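Local coordinates for protein aspartate-semialdehyde dehydrogenase (Thermus thermophilus, PDB 2YV3) that probably catalyses the NADPH-dependent reductive dephosphorylation of L-aspartyl-4-phosphate to L-aspartate semialdehyde, a shared step in making lysine, methionine and threonine, at residues E176-K179 with H185-P188; M162-T167 with E181-P186; A254-L259 with G291-S296; E266-D269 with K274-P277; A76-W81 with S93-E98. One frame throughout, in Å; residues are numbered along the deposited sequence.

Contact 1. Residues E176-K179 with H185-P188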
# COMPACT_ATOMS: atom_id res chain seq x y z
N GLU A 176 2.00 -18.34 -18.52
CA GLU A 176 0.90 -19.05 -17.89
C GLU A 176 0.21 -18.29 -16.76
O GLU A 176 0.85 -17.76 -15.86
CB GLU A 176 1.36 -20.45 -17.43
CG GLU A 176 2.71 -20.52 -16.72
CD GLU A 176 3.26 -21.95 -16.62
OE1 GLU A 176 4.24 -22.18 -15.86
OE2 GLU A 176 2.72 -22.86 -17.31
N ALA A 177 -1.12 -18.25 -16.83
CA ALA A 177 -1.95 -17.54 -15.84
C ALA A 177 -1.74 -18.08 -14.44
O ALA A 177 -1.86 -19.28 -14.20
CB ALA A 177 -3.44 -17.64 -16.21
N PRO A 178 -1.42 -17.18 -13.50
CA PRO A 178 -1.19 -17.57 -12.10
C PRO A 178 -2.29 -18.44 -11.52
O PRO A 178 -3.48 -18.17 -11.70
CB PRO A 178 -1.03 -16.22 -11.38
CG PRO A 178 -1.76 -15.25 -12.27
CD PRO A 178 -1.35 -15.71 -13.64
N LYS A 179 -1.88 -19.50 -10.85
CA LYS A 179 -2.80 -20.43 -10.20
C LYS A 179 -3.04 -20.00 -8.75
O LYS A 179 -2.41 -20.55 -7.83
CB LYS A 179 -2.21 -21.84 -10.19
CG LYS A 179 -2.22 -22.59 -11.50
CD LYS A 179 -1.44 -23.90 -11.38
CE LYS A 179 -1.87 -24.72 -10.15
NZ LYS A 179 -1.05 -25.96 -9.92
N HIS A 185 -7.14 -14.44 -4.34
CA HIS A 185 -6.96 -14.25 -5.78
C HIS A 185 -5.48 -14.48 -6.12
O HIS A 185 -4.70 -14.89 -5.26
CB HIS A 185 -7.36 -12.82 -6.15
CG HIS A 185 -8.78 -12.47 -5.83
ND1 HIS A 185 -9.81 -12.65 -6.73
CD2 HIS A 185 -9.35 -11.96 -4.71
CE1 HIS A 185 -10.95 -12.25 -6.18
NE2 HIS A 185 -10.69 -11.83 -4.95
N PRO A 186 -5.08 -14.24 -7.39
CA PRO A 186 -3.66 -14.44 -7.73
C PRO A 186 -2.91 -13.18 -7.29
O PRO A 186 -3.22 -12.09 -7.74
CB PRO A 186 -3.68 -14.59 -9.25
CG PRO A 186 -5.10 -14.95 -9.57
CD PRO A 186 -5.89 -14.12 -8.61
N LEU A 187 -1.92 -13.32 -6.40
CA LEU A 187 -1.19 -12.16 -5.91
C LEU A 187 0.00 -11.66 -6.72
O LEU A 187 0.50 -10.56 -6.47
CB LEU A 187 -0.75 -12.38 -4.45
CG LEU A 187 -0.04 -11.19 -3.78
CD1 LEU A 187 -1.02 -10.03 -3.56
CD2 LEU A 187 0.53 -11.64 -2.45
N PRO A 188 0.50 -12.45 -7.69
CA PRO A 188 1.65 -11.90 -8.43
C PRO A 188 1.28 -10.62 -9.18
O PRO A 188 0.31 -10.59 -9.92
CB PRO A 188 2.03 -13.05 -9.36
CG PRO A 188 1.70 -14.24 -8.54
CD PRO A 188 0.35 -13.88 -7.95
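Pro178 and Pro186 bring the two backbones closest, their CA atoms lying 5.9 Å apart across a loop closure made without any strand pairing. Residues 176-178 run extended, with phi and psi close to those of a polyproline II helix (Pro178 at -50° and 134°), and neither 176-179 nor 185-188 belongs to a regular helix or strand. Both lie in the long connection between helix 159-173 and helix 205-219 of the dimerisation domain, with five residues separating them.

The side-chain contact is wholly apolar. The side chains of Pro178 and Pro186 cross at about a right angle, with CB and CG of Pro178 both near CB of Pro186, the CB to CB distance being 3.8 Å. Pro188 adds a second, looser touch on the same Pro178 ring. Beyond the pair, Pro178 and Pro188 both rest on Glu168 of helix 159-173, while the backbone N of Lys179 donates a hydrogen bond to OE2 of Glu168, so the first segment is also tied to that helix. The second segment faces the dimer partner, where Pro186 packs on Leu280 of the second subunit and His185 meets the ring of Tyr276 of that subunit.

The nearest approach is CG of Pro178 to CB of Pro186 at 3.6 Å, with CB of Pro178 to CD of Pro188 following at 4.4 Å.

Contact 2. Residues M162-T167 with E181-P186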
# COMPACT_ATOMS: atom_id res chain seq x y z
N MET A 162 4.12 -18.15 1.00
CA MET A 162 5.35 -17.44 0.71
C MET A 162 5.95 -18.08 -0.54
O MET A 162 6.53 -17.42 -1.41
CB MET A 162 6.34 -17.58 1.87
CG MET A 162 6.72 -16.30 2.59
SD MET A 162 7.89 -16.57 3.99
CE MET A 162 9.47 -16.28 3.18
N GLU A 163 5.81 -19.40 -0.59
CA GLU A 163 6.31 -20.21 -1.68
C GLU A 163 5.50 -19.95 -2.94
O GLU A 163 6.04 -19.82 -4.04
CB GLU A 163 6.18 -21.68 -1.29
CG GLU A 163 7.44 -22.48 -1.34
CD GLU A 163 7.15 -23.97 -1.16
OE1 GLU A 163 6.80 -24.38 -0.03
OE2 GLU A 163 7.26 -24.74 -2.15
N GLU A 164 4.19 -19.88 -2.76
CA GLU A 164 3.26 -19.65 -3.85
C GLU A 164 3.67 -18.41 -4.63
O GLU A 164 3.71 -18.41 -5.86
CB GLU A 164 1.85 -19.45 -3.30
CG GLU A 164 0.77 -20.09 -4.16
CD GLU A 164 -0.38 -19.15 -4.44
OE1 GLU A 164 -0.83 -18.49 -3.48
OE2 GLU A 164 -0.83 -19.06 -5.61
N LEU A 165 3.99 -17.35 -3.90
CA LEU A 165 4.37 -16.12 -4.55
C LEU A 165 5.62 -16.29 -5.42
O LEU A 165 5.74 -15.65 -6.46
CB LEU A 165 4.55 -15.02 -3.48
CG LEU A 165 4.75 -13.56 -3.91
CD1 LEU A 165 3.87 -13.20 -5.08
CD2 LEU A 165 4.44 -12.66 -2.73
N LEU A 166 6.54 -17.15 -5.00
CA LEU A 166 7.75 -17.35 -5.77
C LEU A 166 7.42 -18.04 -7.08
O LEU A 166 7.68 -17.52 -8.17
CB LEU A 166 8.75 -18.22 -4.98
CG LEU A 166 9.27 -17.73 -3.62
CD1 LEU A 166 10.06 -18.84 -2.97
CD2 LEU A 166 10.11 -16.45 -3.78
N THR A 167 6.84 -19.23 -6.95
CA THR A 167 6.46 -20.04 -8.08
C THR A 167 5.47 -19.32 -8.98
O THR A 167 5.62 -19.32 -10.18
CB THR A 167 5.86 -21.38 -7.59
OG1 THR A 167 5.22 -22.05 -8.68
CG2 THR A 167 4.84 -21.15 -6.50
N GLU A 181 -4.17 -19.93 -5.17
CA GLU A 181 -4.59 -21.02 -4.30
C GLU A 181 -4.50 -20.67 -2.83
O GLU A 181 -5.37 -21.05 -2.05
CB GLU A 181 -3.71 -22.25 -4.48
CG GLU A 181 -3.16 -22.48 -5.88
CD GLU A 181 -3.96 -23.50 -6.66
OE1 GLU A 181 -3.31 -24.35 -7.31
OE2 GLU A 181 -5.21 -23.45 -6.63
N ALA A 182 -3.44 -19.96 -2.47
CA ALA A 182 -3.18 -19.60 -1.08
C ALA A 182 -3.75 -18.25 -0.66
O ALA A 182 -3.77 -17.91 0.52
CB ALA A 182 -1.68 -19.62 -0.84
N PHE A 183 -4.21 -17.48 -1.63
CA PHE A 183 -4.78 -16.19 -1.35
C PHE A 183 -6.19 -16.19 -1.90
O PHE A 183 -6.65 -17.21 -2.44
CB PHE A 183 -3.90 -15.13 -2.00
CG PHE A 183 -2.44 -15.25 -1.63
CD1 PHE A 183 -1.99 -14.84 -0.37
CD2 PHE A 183 -1.52 -15.80 -2.51
CE1 PHE A 183 -0.67 -14.98 -0.00
CE2 PHE A 183 -0.19 -15.95 -2.15
CZ PHE A 183 0.23 -15.54 -0.89
N ALA A 184 -6.89 -15.07 -1.77
CA ALA A 184 -8.26 -15.01 -2.28
C ALA A 184 -8.25 -14.93 -3.81
O ALA A 184 -9.22 -15.32 -4.48
CB ALA A 184 -8.99 -13.78 -1.69
N HIS A 185 -7.14 -14.44 -4.34
CA HIS A 185 -6.96 -14.25 -5.78
C HIS A 185 -5.48 -14.48 -6.12
O HIS A 185 -4.70 -14.89 -5.26
CB HIS A 185 -7.36 -12.82 -6.15
CG HIS A 185 -8.78 -12.47 -5.83
ND1 HIS A 185 -9.81 -12.65 -6.73
CD2 HIS A 185 -9.35 -11.96 -4.71
CE1 HIS A 185 -10.95 -12.25 -6.18
NE2 HIS A 185 -10.69 -11.83 -4.95
N PRO A 186 -5.08 -14.24 -7.39
CA PRO A 186 -3.66 -14.44 -7.73
C PRO A 186 -2.91 -13.18 -7.29
O PRO A 186 -3.22 -12.09 -7.74
CB PRO A 186 -3.68 -14.59 -9.25
CG PRO A 186 -5.10 -14.95 -9.57
CD PRO A 186 -5.89 -14.12 -8.61
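Glu164 reaches from its helix to the backbone of Glu181 and Ala182, spreading its carboxylate over two successive amides. Of the two hydrogen bonds, the firmer runs from Ala182 N to Glu164 OE1, at 3.2 Å with an N-H...O angle of 142°. This N-H comes from above the carboxylate, 70° out of its plane. Glu181 N to Glu164 OE2 is a weak partner at 3.5 Å. A bend at chi2 turns the end of the glutamate to meet them.

Packing is the second element. The Glu164 and Phe183 side chains run antiparallel alongside one another, carboxylate and ring planes 30° apart. OE1 lies obliquely near the CD2-CE2 side of the ring, the exact spacing being uncertain. Ala182 CB lies over one face of Phe183, toward its rim.

As for charge, the like-charged OE2 of Glu164 and OE1 of Glu181 stay 6.1 Å apart, which probably limits their repulsion, and the Glu181 side chain leads away from the helix.

Helix 159-173 thus holds the following loop against its flank, Ala182 and Phe183 also touching Ala161 about one turn earlier. Phe183 approaches Arg231, a predicted substrate-binding residue, and Leu165 packs on Phe189 of the second subunit.

Contact 3. Residues A254-L259 with G291-S296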
# COMPACT_ATOMS: atom_id res chain seq x y z
N ALA A 254 10.37 16.38 17.22
CA ALA A 254 10.23 15.96 18.60
C ALA A 254 9.89 14.48 18.63
O ALA A 254 10.23 13.76 19.57
CB ALA A 254 9.15 16.78 19.30
N ALA A 255 9.22 14.01 17.58
CA ALA A 255 8.86 12.60 17.50
C ALA A 255 10.10 11.79 17.13
O ALA A 255 10.19 10.61 17.45
CB ALA A 255 7.76 12.39 16.46
N ARG A 256 11.04 12.47 16.47
CA ARG A 256 12.30 11.90 16.02
C ARG A 256 13.23 11.58 17.17
O ARG A 256 13.57 10.42 17.39
CB ARG A 256 13.00 12.88 15.08
CG ARG A 256 13.15 12.36 13.66
CD ARG A 256 13.26 13.50 12.66
NE ARG A 256 14.55 14.20 12.73
CZ ARG A 256 14.72 15.47 12.37
NH1 ARG A 256 13.69 16.19 11.92
NH2 ARG A 256 15.93 16.02 12.43
N GLU A 257 13.66 12.61 17.90
CA GLU A 257 14.54 12.40 19.04
C GLU A 257 13.88 11.37 19.96
O GLU A 257 14.51 10.40 20.37
CB GLU A 257 14.79 13.74 19.77
CG GLU A 257 15.77 14.69 19.03
CD GLU A 257 15.53 16.19 19.28
OE1 GLU A 257 14.45 16.70 18.89
OE2 GLU A 257 16.42 16.86 19.87
N VAL A 258 12.60 11.57 20.27
CA VAL A 258 11.88 10.61 21.11
C VAL A 258 11.96 9.23 20.47
O VAL A 258 12.38 8.26 21.10
CB VAL A 258 10.39 11.00 21.23
CG1 VAL A 258 9.60 9.88 21.90
CG2 VAL A 258 10.28 12.31 22.03
N LEU A 259 11.56 9.13 19.21
CA LEU A 259 11.65 7.85 18.52
C LEU A 259 13.08 7.38 18.57
O LEU A 259 13.34 6.21 18.76
CB LEU A 259 11.19 7.98 17.06
CG LEU A 259 9.67 7.99 16.88
CD1 LEU A 259 9.31 8.43 15.47
CD2 LEU A 259 9.11 6.60 17.19
N GLY A 291 10.09 5.77 9.24
CA GLY A 291 10.51 6.95 8.51
C GLY A 291 9.36 7.78 8.00
O GLY A 291 8.20 7.59 8.39
N ARG A 292 9.70 8.72 7.13
CA ARG A 292 8.76 9.64 6.52
C ARG A 292 7.98 10.47 7.53
O ARG A 292 6.89 10.97 7.23
CB ARG A 292 7.82 8.88 5.60
CG ARG A 292 8.54 8.30 4.42
CD ARG A 292 9.20 9.40 3.62
NE ARG A 292 8.64 9.40 2.27
CZ ARG A 292 7.46 9.90 1.95
NH1 ARG A 292 6.72 10.48 2.88
NH2 ARG A 292 6.99 9.77 0.72
N ILE A 293 8.55 10.62 8.72
CA ILE A 293 7.92 11.42 9.75
C ILE A 293 7.70 12.80 9.15
O ILE A 293 8.66 13.46 8.75
CB ILE A 293 8.84 11.54 10.97
CG1 ILE A 293 10.23 12.05 10.54
CG2 ILE A 293 8.99 10.16 11.64
CD1 ILE A 293 10.51 13.55 10.76
N ARG A 294 6.45 13.23 9.04
CA ARG A 294 6.17 14.55 8.49
C ARG A 294 4.96 15.19 9.12
O ARG A 294 4.00 14.51 9.50
CB ARG A 294 6.01 14.47 6.97
CG ARG A 294 4.86 13.62 6.43
CD ARG A 294 5.05 13.55 4.91
NE ARG A 294 4.05 12.81 4.15
CZ ARG A 294 3.77 11.52 4.29
NH1 ARG A 294 4.42 10.79 5.19
NH2 ARG A 294 2.85 10.96 3.51
N LYS A 295 5.00 16.51 9.27
CA LYS A 295 3.89 17.21 9.88
C LYS A 295 2.69 16.97 8.99
O LYS A 295 2.65 17.40 7.84
CB LYS A 295 4.19 18.70 10.02
CG LYS A 295 3.04 19.55 10.59
CD LYS A 295 3.52 20.79 11.38
CE LYS A 295 4.55 21.64 10.59
NZ LYS A 295 5.13 22.78 11.37
N SER A 296 1.71 16.24 9.53
CA SER A 296 0.49 15.93 8.80
C SER A 296 -0.32 17.15 8.36
O SER A 296 -0.51 18.09 9.13
CB SER A 296 -0.42 15.05 9.66
OG SER A 296 -1.72 15.00 9.11
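Ile293 is the point at which strand 288-295 meets helix 252-259, touching Arg256 and Leu259 from one place on the strand. The apolar packing divides between its two branches. A chi1 of 54° tucks CG1 between the two backbone branches and carries CD1 to the aliphatic part of Arg256; CG of Arg256 is 4.1 Å from CD1, and CD of Arg256 is 4.0 Å from CG1. The two side chains cross at about a right angle, and CD1 sits at the edge of the guanidinium, near its plane. The other branch, CG2, meets CD1 of Leu259 at 4.2 Å. Leu259 continues the hydrophobic layer on its other contacts, Pro136 and Leu137 of helix 125-141.

The polar side chains of Arg292 and Arg294 are directed away from the helix, on the opposite side of the strand. Arg294 NH1 donates to Arg292 O at 3.2 Å, with an N-H...O angle of 149°; the oxygen lies in the guanidinium plane, and the bond arrives in the carbonyl plane, on a lone pair. Both guanidinium groups then form salt bridges with Glu207 of the second subunit, and Arg294 makes a cation-pi contact with Tyr203 of that subunit.

The chemistry therefore sorts by face. Largely aliphatic packing, with Arg256 contributing its CG and CD, joins helix to sheet within the subunit, whereas the charges of Arg292 and Arg294 are spent across the dimer interface, where the shared glutamate would probably balance the two neighbouring arginines.

Contact 4. Residues E266-D269 with K274-P277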
# COMPACT_ATOMS: atom_id res chain seq x y z
N GLU A 266 14.51 1.01 15.19
CA GLU A 266 15.47 1.75 14.38
C GLU A 266 14.78 2.89 13.66
O GLU A 266 13.82 2.69 12.93
CB GLU A 266 16.13 0.82 13.36
CG GLU A 266 17.16 1.47 12.47
CD GLU A 266 17.88 0.46 11.59
OE1 GLU A 266 17.23 -0.16 10.72
OE2 GLU A 266 19.10 0.27 11.79
N VAL A 267 15.25 4.11 13.90
CA VAL A 267 14.69 5.25 13.20
C VAL A 267 15.48 5.28 11.91
O VAL A 267 16.70 5.17 11.91
CB VAL A 267 14.88 6.57 14.00
CG1 VAL A 267 15.15 7.74 13.06
CG2 VAL A 267 13.63 6.87 14.79
N VAL A 268 14.76 5.39 10.80
CA VAL A 268 15.33 5.44 9.47
C VAL A 268 14.60 6.58 8.75
O VAL A 268 13.52 6.38 8.19
CB VAL A 268 15.10 4.09 8.75
CG1 VAL A 268 15.32 4.22 7.27
CG2 VAL A 268 16.03 3.05 9.33
N ASP A 269 15.20 7.77 8.76
CA ASP A 269 14.55 8.92 8.17
C ASP A 269 15.47 9.95 7.51
O ASP A 269 15.92 10.88 8.17
CB ASP A 269 13.71 9.63 9.24
CG ASP A 269 12.48 10.29 8.67
OD1 ASP A 269 12.62 11.19 7.82
OD2 ASP A 269 11.36 9.93 9.09
N LYS A 274 17.47 9.67 0.08
CA LYS A 274 16.57 8.59 -0.30
C LYS A 274 16.68 7.55 0.78
O LYS A 274 16.96 6.38 0.50
CB LYS A 274 16.99 7.97 -1.65
CG LYS A 274 16.96 8.94 -2.82
CD LYS A 274 17.43 8.26 -4.11
CE LYS A 274 18.07 9.24 -5.09
NZ LYS A 274 17.17 10.36 -5.48
N ARG A 275 16.49 7.97 2.03
CA ARG A 275 16.62 7.04 3.15
C ARG A 275 15.37 6.93 4.03
O ARG A 275 15.15 7.77 4.91
CB ARG A 275 17.82 7.45 3.99
CG ARG A 275 18.09 6.56 5.16
CD ARG A 275 19.16 7.16 6.03
NE ARG A 275 20.44 7.19 5.33
CZ ARG A 275 21.48 7.93 5.70
NH1 ARG A 275 21.40 8.71 6.79
NH2 ARG A 275 22.60 7.87 4.99
N TYR A 276 14.61 5.85 3.81
CA TYR A 276 13.36 5.57 4.52
C TYR A 276 13.13 4.04 4.73
O TYR A 276 13.85 3.19 4.19
CB TYR A 276 12.22 6.20 3.72
CG TYR A 276 12.51 6.23 2.23
CD1 TYR A 276 12.48 5.05 1.49
CD2 TYR A 276 12.98 7.39 1.60
CE1 TYR A 276 12.92 5.02 0.17
CE2 TYR A 276 13.43 7.36 0.27
CZ TYR A 276 13.40 6.17 -0.43
OH TYR A 276 13.95 6.05 -1.68
N PRO A 277 12.11 3.66 5.54
CA PRO A 277 11.82 2.25 5.79
C PRO A 277 11.40 1.46 4.55
O PRO A 277 10.67 1.96 3.68
CB PRO A 277 10.70 2.31 6.82
CG PRO A 277 10.98 3.54 7.55
CD PRO A 277 11.27 4.50 6.41
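Asp269 CA offers its hydrogen to the carbonyl oxygen of Arg275, at 3.5 Å with an angle of 120° at the hydrogen; this bent CA-H...O contact is the one directional backbone contact between the segments, which share no N-H...O bond. The chain runs out and back here as a hairpin-like excursion, with CA of Asp269 and CA of Tyr276 5.1 Å apart. Lys274 and Arg275 both face Glu270, which fits a G1 beta bulge, and Lys274 takes the positive phi (43°) expected at its first position.

Val268 supplies the side-chain packing. With CG1 anti to the backbone N (chi1 164°), that methyl reaches over the returning chain and settles on the Tyr276-Pro277 peptide: Tyr276 O is 3.6 Å from it, and Pro277 CD 4.1 Å. Arg275 CG lies 4.2 Å from the same CG1, so the arginine contributes its aliphatic stem. Pro277 CD also stands 3.4 Å from Val268 O.

The polar ends turn elsewhere. Asp269 OD2 accepts from Ile293 N of strand 288-295, and Tyr276 OH is hydrogen-bonded to His194 ND1 of the second subunit. Contact between the two arms consequently rests on a methyl against a peptide and on CH groups near carbonyl oxygens, weak forces individually, while the stronger hydrogen bonds connect the excursion to the sheet and to the dimer partner.

Contact 5. Residues A76-W81 with S93-E98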
# COMPACT_ATOMS: atom_id res chain seq x y z
N ALA A 76 -8.01 -25.33 22.24
CA ALA A 76 -8.15 -26.66 22.84
C ALA A 76 -7.14 -27.07 23.93
O ALA A 76 -7.50 -27.81 24.85
CB ALA A 76 -8.14 -27.71 21.72
N LYS A 77 -5.89 -26.58 23.86
CA LYS A 77 -4.86 -26.96 24.83
C LYS A 77 -4.37 -25.95 25.86
O LYS A 77 -3.82 -26.34 26.88
CB LYS A 77 -3.62 -27.50 24.10
CG LYS A 77 -3.89 -28.52 23.01
CD LYS A 77 -4.59 -29.74 23.55
CE LYS A 77 -4.91 -30.65 22.41
NZ LYS A 77 -5.38 -29.80 21.30
N ALA A 78 -4.51 -24.66 25.58
CA ALA A 78 -4.03 -23.64 26.52
C ALA A 78 -4.08 -24.04 27.99
O ALA A 78 -3.04 -24.36 28.58
CB ALA A 78 -4.80 -22.36 26.32
N LEU A 79 -5.27 -24.03 28.58
CA LEU A 79 -5.42 -24.38 29.99
C LEU A 79 -4.74 -25.69 30.38
O LEU A 79 -4.01 -25.75 31.38
CB LEU A 79 -6.90 -24.46 30.35
CG LEU A 79 -7.76 -23.21 30.24
CD1 LEU A 79 -7.17 -22.07 31.08
CD2 LEU A 79 -7.87 -22.83 28.78
N VAL A 80 -4.98 -26.75 29.61
CA VAL A 80 -4.41 -28.06 29.89
C VAL A 80 -2.91 -27.98 30.20
O VAL A 80 -2.37 -28.69 31.07
CB VAL A 80 -4.60 -29.01 28.69
CG1 VAL A 80 -5.23 -30.32 29.15
CG2 VAL A 80 -5.49 -28.35 27.65
N TRP A 81 -2.24 -27.08 29.49
CA TRP A 81 -0.81 -26.91 29.66
C TRP A 81 -0.37 -26.08 30.87
O TRP A 81 0.43 -26.55 31.69
CB TRP A 81 -0.24 -26.32 28.37
CG TRP A 81 -0.29 -27.26 27.23
CD1 TRP A 81 -0.15 -28.61 27.28
CD2 TRP A 81 -0.39 -26.92 25.84
NE1 TRP A 81 -0.15 -29.14 26.01
CE2 TRP A 81 -0.30 -28.12 25.11
CE3 TRP A 81 -0.55 -25.71 25.15
CZ2 TRP A 81 -0.36 -28.15 23.71
CZ3 TRP A 81 -0.60 -25.74 23.76
CH2 TRP A 81 -0.51 -26.96 23.06
N SER A 93 -4.81 -16.38 17.72
CA SER A 93 -5.86 -15.51 18.22
C SER A 93 -6.92 -16.46 18.73
O SER A 93 -7.84 -16.86 17.99
CB SER A 93 -6.44 -14.64 17.10
OG SER A 93 -7.17 -13.58 17.68
N ALA A 94 -6.76 -16.87 19.98
CA ALA A 94 -7.66 -17.80 20.61
C ALA A 94 -7.95 -17.27 21.99
O ALA A 94 -9.09 -17.34 22.46
CB ALA A 94 -7.02 -19.16 20.70
N TRP A 95 -6.92 -16.71 22.62
CA TRP A 95 -7.05 -16.16 23.96
C TRP A 95 -6.82 -14.63 24.05
O TRP A 95 -6.95 -14.05 25.12
CB TRP A 95 -6.08 -16.87 24.90
CG TRP A 95 -6.17 -18.34 24.81
CD1 TRP A 95 -5.32 -19.18 24.15
CD2 TRP A 95 -7.19 -19.16 25.37
NE1 TRP A 95 -5.75 -20.47 24.26
CE2 TRP A 95 -6.90 -20.49 25.00
CE3 TRP A 95 -8.32 -18.91 26.15
CZ2 TRP A 95 -7.70 -21.57 25.38
CZ3 TRP A 95 -9.13 -19.99 26.53
CH2 TRP A 95 -8.80 -21.30 26.15
N ARG A 96 -6.50 -14.01 22.91
CA ARG A 96 -6.24 -12.57 22.83
C ARG A 96 -7.33 -11.68 23.40
O ARG A 96 -7.06 -10.81 24.23
CB ARG A 96 -6.04 -12.14 21.38
CG ARG A 96 -4.68 -12.38 20.79
CD ARG A 96 -4.74 -11.93 19.34
NE ARG A 96 -3.62 -12.43 18.55
CZ ARG A 96 -3.60 -12.40 17.22
NH1 ARG A 96 -4.62 -11.89 16.56
NH2 ARG A 96 -2.56 -12.91 16.56
N TYR A 97 -8.55 -11.88 22.94
CA TYR A 97 -9.66 -11.06 23.39
C TYR A 97 -10.35 -11.65 24.59
O TYR A 97 -11.56 -11.61 24.69
CB TYR A 97 -10.66 -10.89 22.24
CG TYR A 97 -9.93 -10.81 20.92
CD1 TYR A 97 -9.01 -9.79 20.67
CD2 TYR A 97 -10.03 -11.85 19.99
CE1 TYR A 97 -8.22 -9.80 19.54
CE2 TYR A 97 -9.23 -11.86 18.86
CZ TYR A 97 -8.33 -10.83 18.64
OH TYR A 97 -7.54 -10.84 17.52
N GLU A 98 -9.57 -12.19 25.52
CA GLU A 98 -10.16 -12.77 26.71
C GLU A 98 -9.66 -12.04 27.97
O GLU A 98 -8.47 -11.94 28.20
CB GLU A 98 -9.83 -14.27 26.77
CG GLU A 98 -9.65 -14.94 25.40
CD GLU A 98 -10.82 -14.75 24.40
OE1 GLU A 98 -11.99 -15.00 24.78
OE2 GLU A 98 -10.56 -14.36 23.23
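Trp95 points its indole at helix 70-83, with Ala78 and Leu79 meeting different parts of the ring. Ala78 CB lies by the NE1-CE2-CZ2 side of the indole, with Trp95 CD1 farther off at 3.9 Å and Trp95 CD2 at 4.1 Å. Leu79 CD2 lies instead by the benzo ring, 3.6 Å from Trp95 CZ2 and 3.8 Å from CZ3. Both approach obliquely. The shortest separations in this patch are doubtful at 2.7 Å resolution, so the pairing is secure but its tightness is not.

Torsions explain the aim. Trp95 CG is anti to the carbonyl carbon (chi1 -50°), which sends the indole out from the type I turn of residues 95-98 to the helix. NE1, hydrogen-bonded to Ser74 O about one turn earlier in that helix, helps set the rotation of the ring, which also meets Trp100. The helix is kinked here, the N atoms of Leu79 and Val80 lacking bonds to the preceding turn.

Within the turn and just before it, Arg96 CB stands 3.6 Å above the centre of the Tyr97 ring, and Ser93 OG is hydrogen-bonded to Tyr97 OH at 2.8 Å. Arg96 NE donates to Asn122 O, and its NH1 pairs with Glu213. The tryptophan thus anchors to a helix of the Rossmann-type NAD(P)-binding domain the turn that carries Arg96, a predicted phosphate-binding residue.

From the N terminus, contact 5 closes first, joining helix 70-83 to the loop after strand 87-90 in the nucleotide-binding domain. The other four lie in the dimerisation-domain range. Contact 2 starts on helix 159-173 and contact 1 just beyond it; both end on the same piece of loop, sharing His185 and Pro186, with centres 7 Å apart. Contact 3 then spans residues 254 to 296, tying helix 252-259 to strand 288-295, and the hairpin-like contact 4 lies within that span. These two touch, their centres 11 Å apart. Contacts 1 to 4 all adjoin the second subunit, whereas contact 5 touches no other chain.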